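Local coordinates for putative mandelate racemase (PDB 2O56), which binds magnesium and, as an enolase-superfamily member of undetermined substrate, probably acts as a hydro-lyase (dehydratase), at residues A[10-15]-A[27-32]; A[94-99]-A[274-279]; A[139-144]-A[161-166]; A[326-331]-A[356-361]. All blocks are in the same frame, centred on the assembly; numbering follows the deposited sequence.

How the interactions relate
Interactions 1 and 4 touch: V29 of the N-terminal sheet and V14 just past its first strand pack on I329 and T361 of the barrel domain, so the two contacts together continue across the domain boundary. Interaction 2 also joins the domains, setting helix 93-114 against the segment leading into helix 277-286, and is wholly buried. Interaction 3 is the most peripheral, a partly buried latch between a loop and helix 153-165, about 33 Å from interaction 2 (centres). The chemistry follows place: a backbone ladder in the sheet of 10-15 with 27-32, aromatic and sulfur packing in 94-99 with 274-279, an indole-carboxylate bond in 139-144 with 161-166, and a proline against polar groups in 326-331 with 356-361.

Interaction 1 of 4, residues A[10-15]-A[27-32]; sequences DIIDVA and PVVVKI
D10-D13 and V28-K31 pair as antiparallel strands, their short axes 4.7 Å apart, with D10-K31 and I12-V29 as hydrogen-bonded pairs and I11-V30 and D13-V28 as non-hydrogen-bonded ones. Four backbone bonds close the two rings, and a fifth, from V14 N to P27 O at 3.1 Å, carries the pairing one step past strand 6-13. On the face of D10, I12, V29 and K31, the CD1 methyl of I12 reaches across to both V29 CG1 and K31 CB, the latter at 4.0 Å. V14 lays CG2 against V29 CG2 at 3.7 Å, while its CB comes within 3.9 Å of P27 CG, the valine and the proline ring crossing at about a right angle. K31 runs extended from the strand, CG anti to the backbone N (chi1 -176°), and bends only at its last torsion; it lies alongside D10 and ends with NZ 3.6 Å from D10 OD2, a long salt bridge. N33 bonds both of these charged atoms, and T397 takes D10 OD1. The face of I11, V28 and V30 lies under helices 52-66 and 93-114, the two-layer build of the enolase-superfamily N-terminal capping domain. The pairing thus rests on the backbone ladder and aliphatic contacts, with the D10-K31 charge pair probably a modest addition at one end.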
loop_
_atom_site.group_PDB
_atom_site.type_symbol
_atom_site.label_atom_id
_atom_site.label_comp_id
_atom_site.label_asym_id
_atom_site.label_seq_id
_atom_site.Cartn_x
_atom_site.Cartn_y
_atom_site.Cartn_z
ATOM N N ASP A 10 43.872 24.212 -2.226
ATOM C CA ASP A 10 44.854 23.323 -1.651
ATOM C C ASP A 10 44.121 22.191 -0.984
ATOM O O ASP A 10 43.177 22.418 -0.231
ATOM C CB ASP A 10 45.712 24.060 -0.623
ATOM C CG ASP A 10 46.333 25.324 -1.187
ATOM O OD1 ASP A 10 47.177 25.212 -2.096
ATOM O OD2 ASP A 10 45.958 26.434 -0.742
ATOM N N ILE A 11 44.542 20.968 -1.280
ATOM C CA ILE A 11 43.983 19.795 -0.631
ATOM C C ILE A 11 45.045 19.228 0.307
ATOM O O ILE A 11 46.085 18.736 -0.139
ATOM C CB ILE A 11 43.470 18.766 -1.671
ATOM C CG1 ILE A 11 42.430 19.427 -2.586
ATOM C CG2 ILE A 11 42.818 17.588 -0.961
ATOM C CD1 ILE A 11 42.970 20.032 -3.864
ATOM N N ILE A 12 44.776 19.331 1.608
ATOM C CA ILE A 12 45.789 19.169 2.647
ATOM C C ILE A 12 45.638 17.855 3.427
ATOM O O ILE A 12 44.610 17.596 4.052
ATOM C CB ILE A 12 45.780 20.394 3.621
ATOM C CG1 ILE A 12 46.034 21.685 2.840
ATOM C CG2 ILE A 12 46.815 20.230 4.745
ATOM C CD1 ILE A 12 45.557 22.949 3.502
ATOM N N ASP A 13 46.679 17.030 3.387
ATOM C CA ASP A 13 46.723 15.798 4.154
ATOM C C ASP A 13 47.351 16.110 5.517
ATOM O O ASP A 13 48.570 16.099 5.666
ATOM C CB ASP A 13 47.561 14.768 3.380
ATOM C CG ASP A 13 47.424 13.355 3.920
ATOM O OD1 ASP A 13 46.575 13.100 4.799
ATOM O OD2 ASP A 13 48.178 12.483 3.442
ATOM N N VAL A 14 46.499 16.396 6.497
ATOM C CA VAL A 14 46.883 17.093 7.732
ATOM C C VAL A 14 47.822 16.231 8.567
ATOM O O VAL A 14 47.435 15.149 9.024
ATOM C CB VAL A 14 45.623 17.490 8.562
ATOM C CG1 VAL A 14 46.000 18.048 9.964
ATOM C CG2 VAL A 14 44.746 18.479 7.775
ATOM N N ALA A 15 49.055 16.711 8.739
ATOM C CA ALA A 15 50.063 16.045 9.591
ATOM C C ALA A 15 49.721 16.188 11.061
ATOM O O ALA A 15 49.365 17.272 11.517
ATOM C CB ALA A 15 51.475 16.615 9.330
ATOM N N PRO A 27 42.838 13.180 8.920
ATOM C CA PRO A 27 42.065 14.357 8.594
ATOM C C PRO A 27 42.555 15.012 7.315
ATOM O O PRO A 27 43.750 15.045 7.044
ATOM C CB PRO A 27 42.296 15.282 9.796
ATOM C CG PRO A 27 43.528 14.789 10.432
ATOM C CD PRO A 27 43.536 13.327 10.210
ATOM N N VAL A 28 41.618 15.513 6.527
ATOM C CA VAL A 28 41.933 16.099 5.227
ATOM C C VAL A 28 41.169 17.407 5.086
ATOM O O VAL A 28 39.968 17.470 5.332
ATOM C CB VAL A 28 41.567 15.129 4.086
ATOM C CG1 VAL A 28 41.514 15.839 2.748
ATOM C CG2 VAL A 28 42.564 13.981 4.039
ATOM N N VAL A 29 41.882 18.457 4.693
ATOM C CA VAL A 29 41.339 19.796 4.677
ATOM C C VAL A 29 41.355 20.376 3.263
ATOM O O VAL A 29 42.305 20.170 2.496
ATOM C CB VAL A 29 42.086 20.696 5.710
ATOM C CG1 VAL A 29 41.878 22.160 5.422
ATOM C CG2 VAL A 29 41.638 20.338 7.134
ATOM N N VAL A 30 40.281 21.065 2.901
ATOM C CA VAL A 30 40.221 21.776 1.624
ATOM C C VAL A 30 40.317 23.247 1.985
ATOM O O VAL A 30 39.568 23.716 2.836
ATOM C CB VAL A 30 38.882 21.539 0.912
ATOM C CG1 VAL A 30 38.824 22.314 -0.384
ATOM C CG2 VAL A 30 38.672 20.061 0.637
ATOM N N LYS A 31 41.270 23.946 1.374
ATOM C CA LYS A 31 41.483 25.363 1.599
ATOM C C LYS A 31 41.307 26.048 0.256
ATOM O O LYS A 31 42.054 25.792 -0.679
ATOM C CB LYS A 31 42.905 25.614 2.109
ATOM C CG LYS A 31 43.191 27.073 2.470
ATOM C CD LYS A 31 44.598 27.202 3.059
ATOM C CE LYS A 31 45.086 28.639 3.046
ATOM N NZ LYS A 31 45.630 28.989 1.732
ATOM N N ILE A 32 40.302 26.903 0.167
ATOM C CA ILE A 32 39.898 27.456 -1.095
ATOM C C ILE A 32 40.378 28.906 -1.085
ATOM O O ILE A 32 40.151 29.640 -0.101
ATOM C CB ILE A 32 38.375 27.406 -1.250
ATOM C CG1 ILE A 32 37.904 25.951 -1.327
ATOM C CG2 ILE A 32 37.939 28.135 -2.510
ATOM C CD1 ILE A 32 36.468 25.799 -1.777
#

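Interaction 2 of 4, residues A[94-99]-A[274-279]; sequences IFSAAM and RIYWRW
W277 of the barrel domain packs its indole against S96, F95 and M99 of helix 93-114, joining the N-terminal capping domain to the (β/α)-barrel of this enolase-superfamily protein, just after the loop that carries the magnesium ligand E273. The polar part is slight: W277 NE1 lies 3.0 Å from S96 OG, but the N-H is bent well off the oxygen, 125° at the hydrogen, so the bond is weak. The hydroxyl, anti to its own backbone N (chi1 -179°), has a stronger partner in the carbonyl oxygen of T299, which ties the same serine to the barrel a second time. The S96 methylene adds a contact of its own, CB lying 3.5 Å from NE1 of W277. Y276 also reaches the hydroxyl, its nearest atom CB lying 4.0 Å from S96 OG. The Met-aromatic part comes from M99: in the conformer described here, CG stands beside the backbone N and the chain runs on extended at chi2, which brings SD obliquely to the six-membered ring of W277, 4.5 Å from its centroid and 59° off the ring normal. Around the contact, W78 meets the W277 ring edge-to-face, and L253 of a second subunit packs on W277, so this buried seam between domains also lies beside a subunit interface. Apolar packing completes the set where F95 CD2 approaches the edge of the indole, near its plane, 4.3 Å from W277 CZ2.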
loop_
_atom_site.group_PDB
_atom_site.type_symbol
_atom_site.label_atom_id
_atom_site.label_comp_id
_atom_site.label_asym_id
_atom_site.label_seq_id
_atom_site.Cartn_x
_atom_site.Cartn_y
_atom_site.Cartn_z
ATOM N N ILE A 94 32.443 8.677 -0.591
ATOM C CA ILE A 94 33.661 9.373 -1.029
ATOM C C ILE A 94 33.323 10.627 -1.830
ATOM O O ILE A 94 33.885 11.713 -1.586
ATOM C CB ILE A 94 34.543 8.490 -1.928
ATOM C CG1 ILE A 94 34.774 7.115 -1.297
ATOM C CG2 ILE A 94 35.860 9.248 -2.330
ATOM C CD1 ILE A 94 35.355 7.110 0.128
ATOM N N PHE A 95 32.412 10.481 -2.788
ATOM C CA PHE A 95 32.000 11.617 -3.592
ATOM C C PHE A 95 31.459 12.756 -2.712
ATOM O O PHE A 95 31.912 13.898 -2.797
ATOM C CB PHE A 95 30.947 11.213 -4.615
ATOM C CG PHE A 95 30.832 12.194 -5.730
ATOM C CD1 PHE A 95 31.508 11.983 -6.913
ATOM C CD2 PHE A 95 30.112 13.371 -5.578
ATOM C CE1 PHE A 95 31.440 12.901 -7.922
ATOM C CE2 PHE A 95 30.056 14.308 -6.616
ATOM C CZ PHE A 95 30.712 14.052 -7.774
ATOM N N SER A 96 30.519 12.400 -1.840
ATOM C CA SER A 96 29.860 13.326 -0.929
ATOM C C SER A 96 30.830 14.019 0.018
ATOM O O SER A 96 30.725 15.224 0.213
ATOM C CB SER A 96 28.830 12.593 -0.099
ATOM O OG SER A 96 28.164 13.488 0.763
ATOM N N ALA A 97 31.749 13.260 0.612
ATOM C CA ALA A 97 32.713 13.822 1.575
ATOM C C ALA A 97 33.647 14.854 0.946
ATOM O O ALA A 97 33.997 15.867 1.568
ATOM C CB ALA A 97 33.507 12.709 2.274
ATOM N N ALA A 98 34.027 14.627 -0.300
ATOM C CA ALA A 98 34.787 15.644 -1.035
ATOM C C ALA A 98 33.992 16.895 -1.380
ATOM O O ALA A 98 34.518 17.993 -1.250
ATOM C CB ALA A 98 35.436 15.055 -2.271
ATOM N N MET A 99 32.737 16.728 -1.810
ATOM C CA MET A 99 31.800 17.841 -1.989
ATOM C C MET A 99 31.666 18.653 -0.720
ATOM O O MET A 99 31.591 19.873 -0.765
ATOM C CB MET A 99 30.404 17.322 -2.351
ATOM C CG MET A 99 30.186 17.008 -3.814
ATOM S SD MET A 99 28.572 16.232 -4.014
ATOM C CE MET A 99 27.542 17.680 -4.277
ATOM N N ARG A 274 26.368 7.498 7.649
ATOM C CA ARG A 274 26.535 6.839 6.368
ATOM C C ARG A 274 25.339 6.934 5.434
ATOM O O ARG A 274 25.170 6.114 4.538
ATOM C CB ARG A 274 26.985 5.401 6.564
ATOM C CG ARG A 274 28.460 5.309 6.962
ATOM C CD ARG A 274 28.829 3.887 7.216
ATOM N NE ARG A 274 28.407 3.469 8.550
ATOM C CZ ARG A 274 28.844 2.371 9.146
ATOM N NH1 ARG A 274 29.702 1.583 8.511
ATOM N NH2 ARG A 274 28.428 2.062 10.364
ATOM N N ILE A 275 24.551 7.982 5.620
ATOM C CA ILE A 275 23.425 8.330 4.760
ATOM C C ILE A 275 23.654 9.762 4.246
ATOM O O ILE A 275 23.919 10.680 5.027
ATOM C CB ILE A 275 22.127 8.317 5.591
ATOM C CG1 ILE A 275 21.897 6.955 6.254
ATOM C CG2 ILE A 275 20.946 8.638 4.739
ATOM C CD1 ILE A 275 20.645 6.932 7.237
ATOM N N TYR A 276 23.583 9.945 2.935
ATOM C CA TYR A 276 24.093 11.166 2.308
ATOM C C TYR A 276 23.023 11.915 1.540
ATOM O O TYR A 276 22.266 11.315 0.775
ATOM C CB TYR A 276 25.277 10.843 1.380
ATOM C CG TYR A 276 26.208 9.806 1.930
ATOM C CD1 TYR A 276 26.874 10.016 3.145
ATOM C CD2 TYR A 276 26.405 8.606 1.266
ATOM C CE1 TYR A 276 27.720 9.067 3.688
ATOM C CE2 TYR A 276 27.255 7.635 1.807
ATOM C CZ TYR A 276 27.905 7.889 3.024
ATOM O OH TYR A 276 28.768 6.960 3.545
ATOM N N TRP A 277 22.995 13.235 1.746
ATOM C CA TRP A 277 22.140 14.186 1.012
ATOM C C TRP A 277 20.661 14.044 1.375
ATOM O O TRP A 277 20.265 13.103 2.062
ATOM C CB TRP A 277 22.359 14.157 -0.511
ATOM C CG TRP A 277 23.796 14.175 -0.976
ATOM C CD1 TRP A 277 24.892 14.579 -0.277
ATOM C CD2 TRP A 277 24.267 13.789 -2.273
ATOM N NE1 TRP A 277 26.021 14.445 -1.052
ATOM C CE2 TRP A 277 25.663 13.974 -2.284
ATOM C CE3 TRP A 277 23.638 13.294 -3.428
ATOM C CZ2 TRP A 277 26.452 13.667 -3.397
ATOM C CZ3 TRP A 277 24.429 13.005 -4.540
ATOM C CH2 TRP A 277 25.818 13.202 -4.517
ATOM N N ARG A 278 19.856 15.014 0.963
ATOM C CA ARG A 278 18.403 14.904 1.116
ATOM C C ARG A 278 17.897 13.560 0.544
ATOM O O ARG A 278 17.050 12.909 1.136
ATOM C CB ARG A 278 17.727 16.037 0.332
ATOM C CG ARG A 278 17.727 17.419 0.994
ATOM C CD ARG A 278 17.433 18.480 -0.076
ATOM N NE ARG A 278 18.594 18.704 -0.952
ATOM C CZ ARG A 278 18.590 19.499 -2.024
ATOM N NH1 ARG A 278 17.489 20.148 -2.363
ATOM N NH2 ARG A 278 19.688 19.655 -2.760
ATOM N N TRP A 279 18.399 13.182 -0.635
ATOM C CA TRP A 279 17.994 11.943 -1.290
ATOM C C TRP A 279 18.238 10.690 -0.411
ATOM O O TRP A 279 17.418 9.762 -0.381
ATOM C CB TRP A 279 18.698 11.812 -2.637
ATOM C CG TRP A 279 18.278 12.850 -3.641
ATOM C CD1 TRP A 279 17.313 12.712 -4.619
ATOM C CD2 TRP A 279 18.828 14.169 -3.808
ATOM N NE1 TRP A 279 17.238 13.869 -5.382
ATOM C CE2 TRP A 279 18.145 14.778 -4.904
ATOM C CE3 TRP A 279 19.835 14.895 -3.150
ATOM C CZ2 TRP A 279 18.424 16.087 -5.337
ATOM C CZ3 TRP A 279 20.100 16.196 -3.573
ATOM C CH2 TRP A 279 19.405 16.773 -4.670
#

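Interaction 3 of 4, residues A[139-144]-A[161-166]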
loop_
_atom_site.group_PDB
_atom_site.type_symbol
_atom_site.label_atom_id
_atom_site.label_comp_id
_atom_site.label_asym_id
_atom_site.label_seq_id
_atom_site.Cartn_x
_atom_site.Cartn_y
_atom_site.Cartn_z
ATOM N N PHE A 139 36.271 2.800 24.869
ATOM C CA PHE A 139 37.683 3.122 24.753
ATOM C C PHE A 139 38.168 3.949 25.930
ATOM O O PHE A 139 39.288 4.461 25.921
ATOM C CB PHE A 139 37.957 3.843 23.436
ATOM C CG PHE A 139 37.560 3.055 22.220
ATOM C CD1 PHE A 139 37.960 1.733 22.065
ATOM C CD2 PHE A 139 36.791 3.639 21.225
ATOM C CE1 PHE A 139 37.600 1.008 20.945
ATOM C CE2 PHE A 139 36.424 2.917 20.088
ATOM C CZ PHE A 139 36.834 1.605 19.944
ATOM N N GLY A 140 37.320 4.074 26.944
ATOM C CA GLY A 140 37.682 4.771 28.164
ATOM C C GLY A 140 37.322 6.239 28.183
ATOM O O GLY A 140 36.881 6.808 27.181
ATOM N N TRP A 141 37.519 6.853 29.341
ATOM C CA TRP A 141 37.310 8.282 29.524
ATOM C C TRP A 141 38.140 8.735 30.731
ATOM O O TRP A 141 38.384 7.940 31.650
ATOM C CB TRP A 141 35.830 8.588 29.780
ATOM C CG TRP A 141 35.498 10.016 29.470
ATOM C CD1 TRP A 141 35.455 11.067 30.348
ATOM C CD2 TRP A 141 35.195 10.555 28.183
ATOM N NE1 TRP A 141 35.126 12.226 29.683
ATOM C CE2 TRP A 141 34.968 11.939 28.351
ATOM C CE3 TRP A 141 35.074 9.996 26.902
ATOM C CZ2 TRP A 141 34.634 12.775 27.285
ATOM C CZ3 TRP A 141 34.749 10.823 25.849
ATOM C CH2 TRP A 141 34.536 12.201 26.041
ATOM N N GLY A 142 38.540 10.008 30.732
ATOM C CA GLY A 142 39.488 10.554 31.716
ATOM C C GLY A 142 40.891 10.631 31.139
ATOM O O GLY A 142 41.173 10.018 30.112
ATOM N N ASP A 143 41.779 11.377 31.789
ATOM C CA ASP A 143 43.184 11.377 31.372
ATOM C C ASP A 143 43.922 10.098 31.780
ATOM O O ASP A 143 43.579 9.452 32.771
ATOM C CB ASP A 143 43.927 12.639 31.820
ATOM C CG ASP A 143 43.850 12.860 33.311
ATOM O OD1 ASP A 143 42.906 13.541 33.761
ATOM O OD2 ASP A 143 44.739 12.356 34.031
ATOM N N GLY A 144 44.911 9.716 30.977
ATOM C CA GLY A 144 45.569 8.425 31.124
ATOM C C GLY A 144 44.790 7.255 30.544
ATOM O O GLY A 144 45.185 6.097 30.711
ATOM N N LEU A 161 31.136 6.848 34.947
ATOM C CA LEU A 161 31.192 7.658 36.171
ATOM C C LEU A 161 32.227 8.775 36.092
ATOM O O LEU A 161 31.995 9.879 36.600
ATOM C CB LEU A 161 31.461 6.770 37.390
ATOM C CG LEU A 161 30.247 6.041 37.970
ATOM C CD1 LEU A 161 30.645 5.022 39.049
ATOM C CD2 LEU A 161 29.214 7.013 38.508
ATOM N N THR A 162 33.363 8.483 35.463
ATOM C CA THR A 162 34.366 9.499 35.160
ATOM C C THR A 162 33.806 10.627 34.298
ATOM O O THR A 162 34.029 11.801 34.583
ATOM C CB THR A 162 35.617 8.870 34.513
ATOM O OG1 THR A 162 36.174 7.897 35.409
ATOM C CG2 THR A 162 36.674 9.919 34.184
ATOM N N ALA A 163 33.063 10.269 33.253
ATOM C CA ALA A 163 32.498 11.263 32.332
ATOM C C ALA A 163 31.459 12.123 33.048
ATOM O O ALA A 163 31.371 13.336 32.816
ATOM C CB ALA A 163 31.872 10.554 31.107
ATOM N N VAL A 164 30.677 11.494 33.920
ATOM C CA VAL A 164 29.658 12.198 34.709
ATOM C C VAL A 164 30.328 13.222 35.634
ATOM O O VAL A 164 29.842 14.349 35.798
ATOM C CB VAL A 164 28.764 11.215 35.515
ATOM C CG1 VAL A 164 27.902 11.953 36.532
ATOM C CG2 VAL A 164 27.884 10.388 34.582
ATOM N N SER A 165 31.468 12.836 36.197
ATOM C CA SER A 165 32.215 13.704 37.101
ATOM C C SER A 165 32.774 14.941 36.393
ATOM O O SER A 165 32.977 15.977 37.024
ATOM C CB SER A 165 33.334 12.922 37.786
ATOM O OG SER A 165 34.450 12.769 36.918
ATOM N N GLU A 166 32.992 14.837 35.084
ATOM C CA GLU A 166 33.467 15.971 34.284
ATOM C C GLU A 166 32.348 16.890 33.787
ATOM O O GLU A 166 32.613 17.877 33.116
ATOM C CB GLU A 166 34.269 15.480 33.082
ATOM C CG GLU A 166 35.518 14.691 33.434
ATOM C CD GLU A 166 36.291 14.309 32.203
ATOM O OE1 GLU A 166 35.844 14.685 31.087
ATOM O OE2 GLU A 166 37.337 13.641 32.337
#
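W141 lies with its five-membered ring under the methyl of A163, CB standing 3.9 Å from the ring centroid and close to the ring normal, a CH-pi contact over one face. The overlap is toward the rim, so W141 CD1 takes the nearest approach, 3.6 Å from A163 CA. The ring nitrogen turns to the last residue of the segment: W141 NE1 donates to E166 OE1 at 2.9 Å, with 149° at the hydrogen. E166 OE1 stays near the indole plane, 18° out of it, but the indole nitrogen comes to that oxygen from above the carboxylate plane, the two flat groups being inclined by 49°. E166 can span this distance because its chain runs extended beyond CG. These groups fasten the loop that follows strand 130-135 to the C-terminal end of helix 153-165 of the TIM-barrel-like domain; A134 of that strand touches both W141 and A163, and R351 also packs on W141. At the edge of the ring, T162 turns its methyl, set anti to the backbone N, to the loop backbone, CG2 lying 3.6 Å from W141 O. Its hydroxyl turns back into the helix, to the carbonyl oxygen of Q158. At the helix end, S165 OG donates to T162 O at 2.6 Å. G142, whose phi is positive, passes close by the same threonine methyl, its CA 3.8 Å from T162 CG2.

Interaction 4 of 4, residues A[326-331]-A[356-361]; sequences GGPIST and EPNTQT
N358 swings its amide toward the start of helix 328-340 by setting CG anti to the backbone N (chi1 -168°), while T361 holds OG1 between its own N and carbonyl carbon (chi1 62°), which brings the hydroxyl to the ring of P328. The proline is the main apolar piece, and what it meets is polar: P328 CG lies 3.6 Å from N358 O, and P328 CD lies 3.5 Å from T361 OG1. The side chains of P328 and N358 approach from opposite directions, N358 ND2 resting 3.8 Å from P328 CD. N358 OD1 sits by the glycines before the helix, 3.6 Å from G327 CA. N358 ND2 donates to the carbonyl oxygen of A353 and to a water 2.8 Å away that also bonds T331 OG1. This water bridges the two segments and, with A353, helps fix how the amide is rotated. On the second segment, T361 OG1 donates to N358 O at 2.7 Å, nearly along the direction of the carbonyl bond, and T361 N reaches the same oxygen. That leaves P328 packed against a carbonyl already gripped by two donors. G327 is the N-cap of helix 328-340, and its N is held by E43 of the capping domain, whose other carboxylate oxygen takes S330 N. Both segments belong to the barrel domain, so the contact ties a helix start to the short helix 356-359 by proline packing and a bridging water, with the polar atoms N358 ND2, N358 O and T361 OG1 each supplied with a partner.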
loop_
_atom_site.group_PDB
_atom_site.type_symbol
_atom_site.label_atom_id
_atom_site.label_comp_id
_atom_site.label_asym_id
_atom_site.label_seq_id
_atom_site.Cartn_x
_atom_site.Cartn_y
_atom_site.Cartn_z
ATOM N N GLY A 326 36.133 14.131 13.455
ATOM C CA GLY A 326 37.290 14.582 12.688
ATOM C C GLY A 326 38.112 15.545 13.510
ATOM O O GLY A 326 38.295 15.345 14.698
ATOM N N GLY A 327 38.582 16.606 12.866
ATOM C CA GLY A 327 39.401 17.615 13.534
ATOM C C GLY A 327 38.584 18.768 14.073
ATOM O O GLY A 327 37.353 18.761 13.999
ATOM N N PRO A 328 39.261 19.778 14.631
ATOM C CA PRO A 328 38.553 20.953 15.156
ATOM C C PRO A 328 37.598 21.629 14.162
ATOM O O PRO A 328 36.594 22.201 14.579
ATOM C CB PRO A 328 39.698 21.891 15.543
ATOM C CG PRO A 328 40.820 20.943 15.896
ATOM C CD PRO A 328 40.721 19.880 14.839
ATOM N N ILE A 329 37.893 21.544 12.868
ATOM C CA ILE A 329 37.050 22.176 11.857
ATOM C C ILE A 329 35.666 21.539 11.815
ATOM O O ILE A 329 34.649 22.242 11.777
ATOM C CB ILE A 329 37.718 22.180 10.445
ATOM C CG1 ILE A 329 38.865 23.214 10.432
ATOM C CG2 ILE A 329 36.707 22.535 9.373
ATOM C CD1 ILE A 329 39.754 23.175 9.162
ATOM N N SER A 330 35.642 20.212 11.843
ATOM C CA SER A 330 34.404 19.447 12.015
ATOM C C SER A 330 33.609 19.894 13.249
ATOM O O SER A 330 32.404 20.132 13.184
ATOM C CB SER A 330 34.716 17.951 12.089
ATOM O OG SER A 330 33.577 17.192 11.722
ATOM N N THR A 331 34.281 20.017 14.380
ATOM C CA THR A 331 33.605 20.452 15.592
ATOM C C THR A 331 32.966 21.833 15.433
ATOM O O THR A 331 31.778 22.008 15.733
ATOM C CB THR A 331 34.535 20.394 16.799
ATOM O OG1 THR A 331 34.775 19.022 17.107
ATOM C CG2 THR A 331 33.893 21.087 18.021
ATOM N N GLU A 356 45.780 17.174 22.758
ATOM C CA GLU A 356 46.788 17.946 22.055
ATOM C C GLU A 356 47.012 17.668 20.606
ATOM O O GLU A 356 46.989 18.554 19.836
ATOM C CB GLU A 356 48.117 17.867 22.775
ATOM C CG GLU A 356 48.172 18.775 23.930
ATOM C CD GLU A 356 48.410 20.167 23.497
ATOM O OE1 GLU A 356 49.354 20.324 22.703
ATOM O OE2 GLU A 356 47.681 21.087 23.926
ATOM N N PRO A 357 47.265 16.439 20.239
ATOM C CA PRO A 357 47.472 16.121 18.808
ATOM C C PRO A 357 46.304 16.487 17.877
ATOM O O PRO A 357 46.518 16.716 16.675
ATOM C CB PRO A 357 47.695 14.602 18.809
ATOM C CG PRO A 357 48.127 14.273 20.200
ATOM C CD PRO A 357 47.395 15.232 21.081
ATOM N N ASN A 358 45.092 16.548 18.433
ATOM C CA ASN A 358 43.947 17.088 17.714
ATOM C C ASN A 358 43.927 18.611 17.678
ATOM O O ASN A 358 43.870 19.228 16.604
ATOM C CB ASN A 358 42.636 16.554 18.294
ATOM C CG ASN A 358 41.438 16.856 17.401
ATOM O OD1 ASN A 358 41.390 16.436 16.243
ATOM N ND2 ASN A 358 40.482 17.614 17.929
ATOM N N THR A 359 43.949 19.224 18.858
ATOM C CA THR A 359 43.632 20.636 18.961
ATOM C C THR A 359 44.735 21.520 18.396
ATOM O O THR A 359 44.455 22.618 17.920
ATOM C CB THR A 359 43.336 21.069 20.404
ATOM O OG1 THR A 359 44.475 20.789 21.222
ATOM C CG2 THR A 359 42.129 20.328 20.945
ATOM N N GLN A 360 45.975 21.028 18.431
ATOM C CA GLN A 360 47.128 21.802 17.981
ATOM C C GLN A 360 47.176 21.954 16.466
ATOM O O GLN A 360 47.926 22.773 15.954
ATOM C CB GLN A 360 48.444 21.222 18.532
ATOM C CG GLN A 360 49.112 20.136 17.657
ATOM C CD GLN A 360 50.137 19.262 18.408
ATOM O OE1 GLN A 360 50.602 19.607 19.501
ATOM N NE2 GLN A 360 50.489 18.121 17.811
ATOM N N THR A 361 46.370 21.173 15.749
ATOM C CA THR A 361 46.292 21.295 14.290
ATOM C C THR A 361 45.676 22.617 13.872
ATOM O O THR A 361 45.932 23.082 12.762
ATOM C CB THR A 361 45.522 20.120 13.595
ATOM O OG1 THR A 361 44.161 20.080 14.041
ATOM C CG2 THR A 361 46.181 18.785 13.875
HETATM O O HOH W 1 37.784 17.863 17.082
#